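Local structure of insecticidal crystal protein Cry35Ab1 (Bacillus thuringiensis, 4JP0) at residues I244-F249 with R329-Q334; M185-N190 with P262-G267; T124-S127 with N132-W135. The protein forms one half of a binary insecticidal toxin with Cry34Ab1, active on western corn rootworm, whose probable primary target is the larval midgut epithelium. One frame throughout, in Å; residues are numbered along the deposited sequence.

Contact 1 (I244-F249 with R329-Q334); sequences INTLGF and RIMQIQ
M331 reaches over the last turn of helix 240-247, its thioether arm overlapping the side chains of T246 and L247. The helix end packs on strand 327-346, an outer strand of the long antiparallel sheet in the Toxin_10 region, exactly where the strand carries a classic beta bulge: I330 and M331 both stand opposite L320 of strand 307-323. The bulge presents two successive side chains to the helix. With CG anti to the backbone N (chi1 -169°), M331 sets off from the strand alongside T246, the two side chains running in opposite senses. M331 CG lies 3.9 Å from T246 OG1, and a bend at chi2 (-92°), followed by another at chi3, carries the terminal methyl round to L247. There M331 CE meets L247 CD1 at 3.8 Å, methyl against methyl, and also comes within 4.2 Å of T246 CB. The branches of T246 divide the work. Its methyl CG2 turns to I330, touching CD1 of that residue at 4.0 Å, while OG1 is occupied within its own helix by a hydrogen bond to T242 O. L320 lies against T246, L247 and I330, so the bulge partner packs against both sides of the contact, and L205 of strand 202-221 adds to the packing around L247. The helix ends at L247; G248, just beyond it, takes a positive phi, and G248 N still bonds I244 O at 2.8 Å. On the reverse face of strand 327-346 the chemistry turns polar. Q334 NE2 donates to Q332 OE1 over 3.0 Å from above the carbonyl plane, 42° out of it, and the same NE2 also bonds S317 OG.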
ATOM      1  N   ILE A 244       3.954   3.280   9.640  1.00 27.26           N
ATOM      2  CA  ILE A 244       5.244   2.634   9.748  1.00 27.12           C
ATOM      3  C   ILE A 244       5.121   1.332  10.527  1.00 27.72           C
ATOM      4  O   ILE A 244       5.515   0.278  10.058  1.00 27.73           O
ATOM      5  CB  ILE A 244       6.290   3.530  10.434  1.00 27.58           C
ATOM      6  CG1 ILE A 244       6.468   4.832   9.673  1.00 28.16           C
ATOM      7  CG2 ILE A 244       7.635   2.752  10.552  1.00 27.13           C
ATOM      8  CD1 ILE A 244       7.209   5.925  10.496  1.00 30.85           C
ATOM      9  N   ASN A 245       4.587   1.372  11.733  1.00 28.46           N
ATOM     10  CA  ASN A 245       4.594   0.114  12.482  1.00 29.08           C
ATOM     11  C   ASN A 245       3.635  -0.934  11.908  1.00 27.57           C
ATOM     12  O   ASN A 245       3.786  -2.114  12.185  1.00 28.00           O
ATOM     13  CB  ASN A 245       4.364   0.349  13.983  1.00 30.30           C
ATOM     14  CG  ASN A 245       5.700   0.681  14.770  1.00 34.15           C
ATOM     15  OD1 ASN A 245       6.826   0.661  14.220  1.00 36.81           O
ATOM     16  ND2 ASN A 245       5.549   0.984  16.052  1.00 36.56           N
ATOM     17  N   THR A 246       2.664  -0.519  11.099  1.00 25.64           N
ATOM     18  CA  THR A 246       1.709  -1.477  10.528  1.00 24.67           C
ATOM     19  C   THR A 246       2.142  -2.050   9.187  1.00 23.37           C
ATOM     20  O   THR A 246       1.985  -3.239   8.955  1.00 23.21           O
ATOM     21  CB  THR A 246       0.284  -0.864  10.379  1.00 25.32           C
ATOM     22  OG1 THR A 246      -0.142  -0.278  11.621  1.00 27.22           O
ATOM     23  CG2 THR A 246      -0.729  -1.952  10.183  1.00 24.58           C
ATOM     24  N   LEU A 247       2.679  -1.211   8.304  1.00 22.19           N
ATOM     25  CA  LEU A 247       3.059  -1.635   6.952  1.00 21.50           C
ATOM     26  C   LEU A 247       4.531  -1.457   6.598  1.00 22.50           C
ATOM     27  O   LEU A 247       4.964  -1.915   5.548  1.00 22.45           O
ATOM     28  CB  LEU A 247       2.242  -0.862   5.928  1.00 20.42           C
ATOM     29  CG  LEU A 247       0.729  -1.159   5.935  1.00 19.37           C
ATOM     30  CD1 LEU A 247       0.006  -0.177   5.042  1.00 18.61           C
ATOM     31  CD2 LEU A 247       0.484  -2.634   5.510  1.00 19.22           C
ATOM     32  N   GLY A 248       5.298  -0.769   7.437  1.00 22.03           N
ATOM     33  CA  GLY A 248       6.716  -0.602   7.128  1.00 23.81           C
ATOM     34  C   GLY A 248       7.046   0.468   6.088  1.00 24.17           C
ATOM     35  O   GLY A 248       8.073   0.404   5.404  1.00 24.72           O
ATOM     36  N   PHE A 249       6.167   1.451   5.934  1.00 23.29           N
ATOM     37  CA  PHE A 249       6.503   2.597   5.079  1.00 24.97           C
ATOM     38  C   PHE A 249       5.955   3.884   5.672  1.00 24.89           C
ATOM     39  O   PHE A 249       5.076   3.848   6.538  1.00 23.66           O
ATOM     40  CB  PHE A 249       6.179   2.405   3.578  1.00 23.89           C
ATOM     41  CG  PHE A 249       4.727   2.458   3.223  1.00 25.19           C
ATOM     42  CD1 PHE A 249       4.135   3.652   2.830  1.00 23.71           C
ATOM     43  CD2 PHE A 249       3.981   1.291   3.140  1.00 24.43           C
ATOM     44  CE1 PHE A 249       2.821   3.694   2.453  1.00 24.73           C
ATOM     45  CE2 PHE A 249       2.662   1.322   2.782  1.00 24.83           C
ATOM     46  CZ  PHE A 249       2.071   2.503   2.421  1.00 25.94           C
ATOM     47  N   ARG A 329     -11.336  -1.872   9.800  1.00 18.40           N
ATOM     48  CA  ARG A 329     -10.205  -0.977   9.645  1.00 18.45           C
ATOM     49  C   ARG A 329      -9.246  -1.126  10.812  1.00 19.84           C
ATOM     50  O   ARG A 329      -9.679  -1.093  11.973  1.00 20.25           O
ATOM     51  CB  ARG A 329     -10.694   0.489   9.538  1.00 18.42           C
ATOM     52  CG  ARG A 329      -9.655   1.435   8.985  1.00 20.80           C
ATOM     53  CD  ARG A 329     -10.141   2.904   8.858  1.00 23.08           C
ATOM     54  NE  ARG A 329     -10.456   3.449  10.172  1.00 27.62           N
ATOM     55  CZ  ARG A 329     -11.390   4.342  10.432  1.00 30.31           C
ATOM     56  NH1 ARG A 329     -12.124   4.857   9.464  1.00 31.35           N
ATOM     57  NH2 ARG A 329     -11.578   4.747  11.687  1.00 35.53           N
ATOM     58  N   ILE A 330      -7.945  -1.269  10.526  1.00 19.47           N
ATOM     59  CA  ILE A 330      -6.971  -1.377  11.602  1.00 19.41           C
ATOM     60  C   ILE A 330      -5.973  -0.210  11.571  1.00 20.88           C
ATOM     61  O   ILE A 330      -5.181  -0.053  12.489  1.00 19.62           O
ATOM     62  CB  ILE A 330      -6.234  -2.742  11.611  1.00 19.81           C
ATOM     63  CG1 ILE A 330      -5.316  -2.898  10.399  1.00 20.44           C
ATOM     64  CG2 ILE A 330      -7.217  -3.865  11.639  1.00 19.97           C
ATOM     65  CD1 ILE A 330      -4.157  -3.888  10.631  1.00 22.01           C
ATOM     66  N   MET A 331      -6.041   0.608  10.525  1.00 20.35           N
ATOM     67  CA  MET A 331      -5.121   1.714  10.397  1.00 22.25           C
ATOM     68  C   MET A 331      -5.608   2.742   9.379  1.00 21.98           C
ATOM     69  O   MET A 331      -6.143   2.381   8.343  1.00 21.76           O
ATOM     70  CB  MET A 331      -3.740   1.212   9.975  1.00 22.98           C
ATOM     71  CG  MET A 331      -2.689   2.316  10.107  1.00 25.82           C
ATOM     72  SD  MET A 331      -2.522   3.233   8.562  1.00 34.47           S
ATOM     73  CE  MET A 331      -1.598   1.868   7.828  1.00 24.46           C
ATOM     74  N   GLN A 332      -5.399   4.021   9.673  1.00 22.62           N
ATOM     75  CA  GLN A 332      -5.660   5.074   8.693  1.00 22.51           C
ATOM     76  C   GLN A 332      -4.704   6.208   8.929  1.00 22.76           C
ATOM     77  O   GLN A 332      -4.306   6.446  10.062  1.00 22.96           O
ATOM     78  CB  GLN A 332      -7.062   5.633   8.840  1.00 24.37           C
ATOM     79  CG  GLN A 332      -7.368   6.125  10.252  1.00 27.57           C
ATOM     80  CD  GLN A 332      -8.637   6.984  10.352  1.00 30.74           C
ATOM     81  OE1 GLN A 332      -9.165   7.470   9.346  1.00 31.85           O
ATOM     82  NE2 GLN A 332      -9.119   7.164  11.570  1.00 34.43           N
ATOM     83  N   ILE A 333      -4.366   6.923   7.866  1.00 21.44           N
ATOM     84  CA  ILE A 333      -3.562   8.133   7.991  1.00 22.51           C
ATOM     85  C   ILE A 333      -4.003   9.043   6.885  1.00 22.48           C
ATOM     86  O   ILE A 333      -4.235   8.579   5.759  1.00 20.41           O
ATOM     87  CB  ILE A 333      -2.034   7.848   7.921  1.00 21.43           C
ATOM     88  CG1 ILE A 333      -1.250   9.162   7.795  1.00 23.08           C
ATOM     89  CG2 ILE A 333      -1.724   6.981   6.747  1.00 22.93           C
ATOM     90  CD1 ILE A 333       0.289   9.016   8.009  1.00 24.98           C
ATOM     91  N   GLN A 334      -4.205  10.317   7.227  1.00 22.69           N
ATOM     92  CA  GLN A 334      -4.526  11.322   6.237  1.00 24.21           C
ATOM     93  C   GLN A 334      -3.374  12.318   6.128  1.00 24.44           C
ATOM     94  O   GLN A 334      -2.757  12.678   7.132  1.00 24.74           O
ATOM     95  CB  GLN A 334      -5.803  12.076   6.589  1.00 24.61           C
ATOM     96  CG  GLN A 334      -7.050  11.254   6.406  1.00 26.64           C
ATOM     97  CD  GLN A 334      -7.291  10.375   7.597  1.00 28.86           C
ATOM     98  OE1 GLN A 334      -7.162  10.836   8.744  1.00 29.24           O
ATOM     99  NE2 GLN A 334      -7.645   9.112   7.349  1.00 28.14           N
TER

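Contact 2 (M185-N190 with P262-G267); sequences MVNDPN and PEVGGG
N187 and V264 meet with their side chains at about a right angle, CG1 of the valine lying 3.5 Å from N187 OD1 and 3.7 Å from N187 CG. G265 has no side chain to intervene, and N187 CB settles 4.3 Å from G265 CA. At the other end of the contact the carbonyl of G267 presses on M185: its O is 3.2 Å from M185 CB and 3.3 Å from M185 CG, a close polar-to-apolar approach. A water joins the backbones between these points, accepting from G267 N at 2.9 Å and giving a weak bond to M185 O. Beyond this shell, helix 240-247 fixes N187, whose CG stands anti to its backbone N (chi1 167°) while ND2 bonds N245 O. D188 is tied down through OD2 by a salt bridge to R322 and a hydrogen bond to Y203 OH. On the glycine side, G266 O bonds S84 OG, and Y82 lies against M185, so residues of the ricin B-type lectin range reach this spot. The arrangement is water-mediated packing of two irregular loops, one of them glycine-rich (G265-G267), in the Toxin_10 region beside the lectin-like part of the chain.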
ATOM      1  N   MET A 185       2.805  -9.301   5.747  1.00 16.27           N
ATOM      2  CA  MET A 185       3.412  -7.973   5.650  1.00 16.20           C
ATOM      3  C   MET A 185       2.663  -6.956   6.515  1.00 17.57           C
ATOM      4  O   MET A 185       2.975  -5.753   6.487  1.00 18.11           O
ATOM      5  CB  MET A 185       3.377  -7.494   4.198  1.00 16.13           C
ATOM      6  CG  MET A 185       4.178  -8.370   3.270  1.00 16.35           C
ATOM      7  SD  MET A 185       3.886  -7.958   1.559  1.00 18.18           S
ATOM      8  CE  MET A 185       4.602  -9.405   0.768  1.00 22.35           C
ATOM      9  N   VAL A 186       1.675  -7.425   7.258  1.00 16.26           N
ATOM     10  CA  VAL A 186       0.871  -6.550   8.096  1.00 17.86           C
ATOM     11  C   VAL A 186       1.040  -6.850   9.566  1.00 19.41           C
ATOM     12  O   VAL A 186       0.854  -7.980   9.977  1.00 20.23           O
ATOM     13  CB  VAL A 186      -0.619  -6.688   7.753  1.00 17.41           C
ATOM     14  CG1 VAL A 186      -1.479  -5.934   8.787  1.00 17.30           C
ATOM     15  CG2 VAL A 186      -0.862  -6.189   6.332  1.00 16.87           C
ATOM     16  N   ASN A 187       1.404  -5.838  10.354  1.00 19.70           N
ATOM     17  CA  ASN A 187       1.517  -6.011  11.791  1.00 20.61           C
ATOM     18  C   ASN A 187       0.179  -5.618  12.390  1.00 21.01           C
ATOM     19  O   ASN A 187      -0.130  -4.428  12.484  1.00 20.34           O
ATOM     20  CB  ASN A 187       2.670  -5.170  12.350  1.00 21.92           C
ATOM     21  CG  ASN A 187       2.645  -5.065  13.870  1.00 24.28           C
ATOM     22  OD1 ASN A 187       2.360  -6.075  14.553  1.00 27.34           O
ATOM     23  ND2 ASN A 187       2.924  -3.996  14.481  1.00 28.45           N
ATOM     24  N   ASP A 188      -0.608  -6.628  12.769  1.00 20.52           N
ATOM     25  CA  ASP A 188      -1.964  -6.455  13.314  1.00 23.36           C
ATOM     26  C   ASP A 188      -1.940  -7.070  14.713  1.00 25.35           C
ATOM     27  O   ASP A 188      -2.180  -8.268  14.892  1.00 25.11           O
ATOM     28  CB  ASP A 188      -2.990  -7.154  12.414  1.00 22.34           C
ATOM     29  CG  ASP A 188      -4.455  -6.873  12.815  1.00 22.81           C
ATOM     30  OD1 ASP A 188      -4.724  -6.390  13.938  1.00 22.05           O
ATOM     31  OD2 ASP A 188      -5.405  -7.114  12.052  1.00 18.74           O
ATOM     32  N   PRO A 189      -1.600  -6.235  15.692  1.00 27.44           N
ATOM     33  CA  PRO A 189      -1.404  -6.679  17.083  1.00 28.76           C
ATOM     34  C   PRO A 189      -2.668  -7.172  17.783  1.00 29.51           C
ATOM     35  O   PRO A 189      -2.578  -7.757  18.867  1.00 30.88           O
ATOM     36  CB  PRO A 189      -0.900  -5.412  17.778  1.00 29.39           C
ATOM     37  CG  PRO A 189      -1.494  -4.313  16.965  1.00 29.28           C
ATOM     38  CD  PRO A 189      -1.329  -4.795  15.522  1.00 27.89           C
ATOM     39  N   ASN A 190      -3.826  -6.947  17.186  1.00 28.01           N
ATOM     40  CA  ASN A 190      -5.035  -7.411  17.833  1.00 28.91           C
ATOM     41  C   ASN A 190      -5.557  -8.779  17.385  1.00 27.95           C
ATOM     42  O   ASN A 190      -6.659  -9.160  17.736  1.00 28.11           O
ATOM     43  CB  ASN A 190      -6.104  -6.333  17.726  1.00 29.57           C
ATOM     44  CG  ASN A 190      -5.795  -5.156  18.608  1.00 32.60           C
ATOM     45  OD1 ASN A 190      -5.422  -5.341  19.748  1.00 35.71           O
ATOM     46  ND2 ASN A 190      -5.930  -3.935  18.082  1.00 34.00           N
ATOM     47  N   PRO A 262      10.438  -1.711  10.086  1.00 41.67           N
ATOM     48  CA  PRO A 262       9.533  -1.457  11.214  1.00 42.02           C
ATOM     49  C   PRO A 262      10.017  -2.036  12.521  1.00 42.25           C
ATOM     50  O   PRO A 262      10.730  -3.032  12.493  1.00 40.99           O
ATOM     51  CB  PRO A 262       8.234  -2.180  10.823  1.00 42.10           C
ATOM     52  CG  PRO A 262       8.436  -2.722   9.424  1.00 42.37           C
ATOM     53  CD  PRO A 262       9.904  -2.710   9.141  1.00 41.81           C
ATOM     54  N   GLU A 263       9.570  -1.440  13.633  1.00 43.25           N
ATOM     55  CA  GLU A 263       9.911  -1.870  14.994  1.00 43.81           C
ATOM     56  C   GLU A 263       9.446  -3.306  15.243  1.00 43.63           C
ATOM     57  O   GLU A 263      10.096  -4.077  15.968  1.00 43.40           O
ATOM     58  CB  GLU A 263       9.298  -0.900  16.038  1.00 44.96           C
ATOM     59  CG  GLU A 263       9.645   0.581  15.829  1.00 47.58           C
ATOM     60  CD  GLU A 263       9.049   1.519  16.888  1.00 51.87           C
ATOM     61  OE1 GLU A 263       8.966   1.120  18.077  1.00 52.52           O
ATOM     62  OE2 GLU A 263       8.660   2.672  16.541  1.00 52.83           O
ATOM     63  N   VAL A 264       8.315  -3.652  14.637  1.00 42.75           N
ATOM     64  CA  VAL A 264       7.736  -4.984  14.704  1.00 42.27           C
ATOM     65  C   VAL A 264       7.092  -5.228  13.329  1.00 41.05           C
ATOM     66  O   VAL A 264       6.496  -4.315  12.756  1.00 41.86           O
ATOM     67  CB  VAL A 264       6.648  -5.076  15.801  1.00 42.25           C
ATOM     68  CG1 VAL A 264       5.698  -6.211  15.515  1.00 42.69           C
ATOM     69  CG2 VAL A 264       7.269  -5.250  17.189  1.00 43.45           C
ATOM     70  N   GLY A 265       7.217  -6.431  12.784  1.00 39.37           N
ATOM     71  CA  GLY A 265       6.646  -6.691  11.465  1.00 36.79           C
ATOM     72  C   GLY A 265       7.694  -6.723  10.371  1.00 34.73           C
ATOM     73  O   GLY A 265       8.771  -6.143  10.518  1.00 34.79           O
ATOM     74  N   GLY A 266       7.393  -7.442   9.289  1.00 32.58           N
ATOM     75  CA  GLY A 266       8.290  -7.558   8.150  1.00 29.56           C
ATOM     76  C   GLY A 266       8.225  -6.426   7.134  1.00 27.22           C
ATOM     77  O   GLY A 266       9.176  -6.210   6.408  1.00 27.04           O
ATOM     78  N   GLY A 267       7.114  -5.698   7.076  1.00 25.23           N
ATOM     79  CA  GLY A 267       6.990  -4.601   6.111  1.00 22.65           C
ATOM     80  C   GLY A 267       6.573  -4.983   4.683  1.00 22.06           C
ATOM     81  O   GLY A 267       6.293  -6.138   4.396  1.00 20.65           O
TER
HETATM   82  O   HOH W   1       4.671  -5.488   8.666  1.00 29.52           O

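Contact 3 (T124-S127 with N132-W135); sequences TDES and NQQW
E126 and Q133 mark the closest approach of the two backbones, their CA atoms 7.5 Å apart. Residues 124-127 run extended, whereas N132 and Q133 curl in a tight turn before the chain straightens again into strand 135-142; the gap is therefore spanned by a side chain. Q133 supplies it. Its chain is extended beyond CG and brings the terminal amide edge-on to the neighbouring backbone, NE2 and OE1 both directed at it, where it works as a peptide group would. Q133 NE2 donates to D125 O over 3.0 Å, nearly straight at 164° and with the acceptor in the plane of the amide, although the donor sits 45° out of the D125 carbonyl plane. Beside it, Q133 OE1 accepts from S127 N at 3.0 Å, straighter still at 172° and squarely on an in-plane lone pair. A water donates a second bond to Q133 OE1 at 2.9 Å, and another to S127 O, while NE2 has a further partner in T111 OG1. Both polar ends of this buried amide are thus satisfied, and its rotation is fixed by bonds at each end. Carbon atoms flank the amide in van der Waals contact: T124 CG2 touches Q133 NE2 at 3.5 Å, crossing the amide arm at about a right angle, and E126 CG passes 3.9 Å from Q133 OE1. The carboxylate of E126 belongs to a different partner, K94, through a salt bridge. Two residues along, W135 enters the interior, its indole NE1 bonded to L110 O and its side chain packed on I102 and I10. Q133, Q134 and W135 together spell the Q-x-W motif of ricin B-type lectins, here with the glutamine securing a surface loop and the tryptophan buried in the beta-trefoil.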
ATOM      1  N   THR A 124      20.621 -26.818  -3.663  1.00 15.96           N
ATOM      2  CA  THR A 124      21.877 -27.031  -4.370  1.00 16.61           C
ATOM      3  C   THR A 124      21.771 -26.582  -5.824  1.00 15.46           C
ATOM      4  O   THR A 124      20.732 -26.081  -6.262  1.00 15.27           O
ATOM      5  CB  THR A 124      22.387 -28.452  -4.231  1.00 17.21           C
ATOM      6  OG1 THR A 124      23.760 -28.477  -4.660  1.00 21.30           O
ATOM      7  CG2 THR A 124      21.652 -29.359  -5.190  1.00 17.66           C
ATOM      8  N   ASP A 125      22.867 -26.684  -6.559  1.00 14.55           N
ATOM      9  CA  ASP A 125      22.870 -26.174  -7.916  1.00 15.97           C
ATOM     10  C   ASP A 125      21.963 -26.993  -8.821  1.00 16.09           C
ATOM     11  O   ASP A 125      21.903 -28.216  -8.702  1.00 15.49           O
ATOM     12  CB  ASP A 125      24.292 -26.169  -8.412  1.00 15.07           C
ATOM     13  CG  ASP A 125      25.228 -25.653  -7.353  1.00 17.28           C
ATOM     14  OD1 ASP A 125      25.263 -24.418  -7.139  1.00 16.07           O
ATOM     15  OD2 ASP A 125      25.934 -26.407  -6.652  1.00 17.10           O
ATOM     16  N   GLU A 126      21.254 -26.319  -9.725  1.00 16.78           N
ATOM     17  CA  GLU A 126      20.341 -27.022 -10.612  1.00 17.17           C
ATOM     18  C   GLU A 126      21.095 -27.897 -11.621  1.00 17.89           C
ATOM     19  O   GLU A 126      22.116 -27.468 -12.229  1.00 15.93           O
ATOM     20  CB  GLU A 126      19.434 -26.034 -11.346  1.00 18.64           C
ATOM     21  CG  GLU A 126      18.366 -26.782 -12.141  1.00 19.41           C
ATOM     22  CD  GLU A 126      17.295 -25.900 -12.751  1.00 23.39           C
ATOM     23  OE1 GLU A 126      17.291 -24.670 -12.538  1.00 23.16           O
ATOM     24  OE2 GLU A 126      16.442 -26.461 -13.463  1.00 22.67           O
ATOM     25  N   SER A 127      20.643 -29.134 -11.780  1.00 17.93           N
ATOM     26  CA  SER A 127      21.280 -30.003 -12.745  1.00 21.43           C
ATOM     27  C   SER A 127      20.334 -30.250 -13.939  1.00 23.51           C
ATOM     28  O   SER A 127      19.159 -29.910 -13.882  1.00 22.63           O
ATOM     29  CB  SER A 127      21.787 -31.303 -12.124  1.00 22.40           C
ATOM     30  OG  SER A 127      20.714 -32.022 -11.592  1.00 25.11           O
ATOM     31  N   ASN A 132      14.988 -35.407  -8.430  1.00 15.06           N
ATOM     32  CA  ASN A 132      14.991 -34.956  -7.040  1.00 16.21           C
ATOM     33  C   ASN A 132      14.890 -33.423  -6.873  1.00 15.55           C
ATOM     34  O   ASN A 132      14.697 -32.915  -5.764  1.00 16.88           O
ATOM     35  CB  ASN A 132      16.209 -35.511  -6.306  1.00 17.08           C
ATOM     36  CG  ASN A 132      16.051 -37.020  -6.002  1.00 18.52           C
ATOM     37  OD1 ASN A 132      15.307 -37.398  -5.093  1.00 18.60           O
ATOM     38  ND2 ASN A 132      16.701 -37.865  -6.790  1.00 16.40           N
ATOM     39  N   GLN A 133      14.944 -32.712  -7.981  1.00 14.72           N
ATOM     40  CA  GLN A 133      14.792 -31.274  -7.982  1.00 13.66           C
ATOM     41  C   GLN A 133      13.430 -30.882  -8.580  1.00 14.44           C
ATOM     42  O   GLN A 133      13.177 -29.718  -8.854  1.00 13.28           O
ATOM     43  CB  GLN A 133      15.959 -30.655  -8.779  1.00 14.97           C
ATOM     44  CG  GLN A 133      17.298 -30.832  -8.009  1.00 14.64           C
ATOM     45  CD  GLN A 133      18.467 -30.188  -8.719  1.00 15.54           C
ATOM     46  OE1 GLN A 133      18.410 -29.985  -9.921  1.00 16.61           O
ATOM     47  NE2 GLN A 133      19.505 -29.811  -7.965  1.00 14.98           N
ATOM     48  N   GLN A 134      12.525 -31.854  -8.726  1.00 14.60           N
ATOM     49  CA  GLN A 134      11.204 -31.543  -9.262  1.00 14.93           C
ATOM     50  C   GLN A 134      10.139 -31.719  -8.153  1.00 14.06           C
ATOM     51  O   GLN A 134      10.186 -32.681  -7.387  1.00 12.60           O
ATOM     52  CB  GLN A 134      10.839 -32.429 -10.450  1.00 15.85           C
ATOM     53  CG  GLN A 134      11.950 -32.666 -11.497  1.00 21.39           C
ATOM     54  CD  GLN A 134      12.468 -31.380 -12.073  1.00 25.50           C
ATOM     55  OE1 GLN A 134      11.680 -30.547 -12.515  1.00 23.84           O
ATOM     56  NE2 GLN A 134      13.803 -31.215 -12.095  1.00 27.34           N
ATOM     57  N   TRP A 135       9.155 -30.824  -8.135  1.00 12.91           N
ATOM     58  CA  TRP A 135       8.188 -30.727  -7.045  1.00 13.22           C
ATOM     59  C   TRP A 135       6.777 -30.530  -7.570  1.00 14.26           C
ATOM     60  O   TRP A 135       6.565 -29.862  -8.585  1.00 13.97           O
ATOM     61  CB  TRP A 135       8.555 -29.522  -6.142  1.00 12.70           C
ATOM     62  CG  TRP A 135       9.947 -29.649  -5.587  1.00 12.72           C
ATOM     63  CD1 TRP A 135      11.092 -29.277  -6.180  1.00 15.31           C
ATOM     64  CD2 TRP A 135      10.319 -30.354  -4.400  1.00 12.91           C
ATOM     65  NE1 TRP A 135      12.179 -29.649  -5.423  1.00 11.45           N
ATOM     66  CE2 TRP A 135      11.733 -30.316  -4.315  1.00 13.24           C
ATOM     67  CE3 TRP A 135       9.596 -30.943  -3.357  1.00 11.29           C
ATOM     68  CZ2 TRP A 135      12.442 -30.873  -3.247  1.00 13.88           C
ATOM     69  CZ3 TRP A 135      10.295 -31.491  -2.276  1.00 11.13           C
ATOM     70  CH2 TRP A 135      11.717 -31.455  -2.231  1.00 12.77           C
TER
HETATM   71  O   HOH W   2      16.992 -30.563 -12.426  1.00 40.46           O

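In the fold
Contacts 1 and 2 lie side by side in the Toxin_10 region, their centres 9 Å apart, and share helix 240-247: its C-terminal end packs on the strand in contact 1, while T246 O probably bonds N187 N of contact 2 and the same helix end receives the N187 side chain. Their segments alternate along the chain, so the two contacts interlock. The centre of contact 3, a local loop closure within the lectin-like trefoil, is about 40 Å from that of contact 1 and about 34 Å from that of contact 2. Contacts 1 and 2 are both partly buried, the first essentially apolar, the second mixing van der Waals touches with a water bridge; surface contact 3 relies on direct hydrogen bonds to and from one glutamine amide.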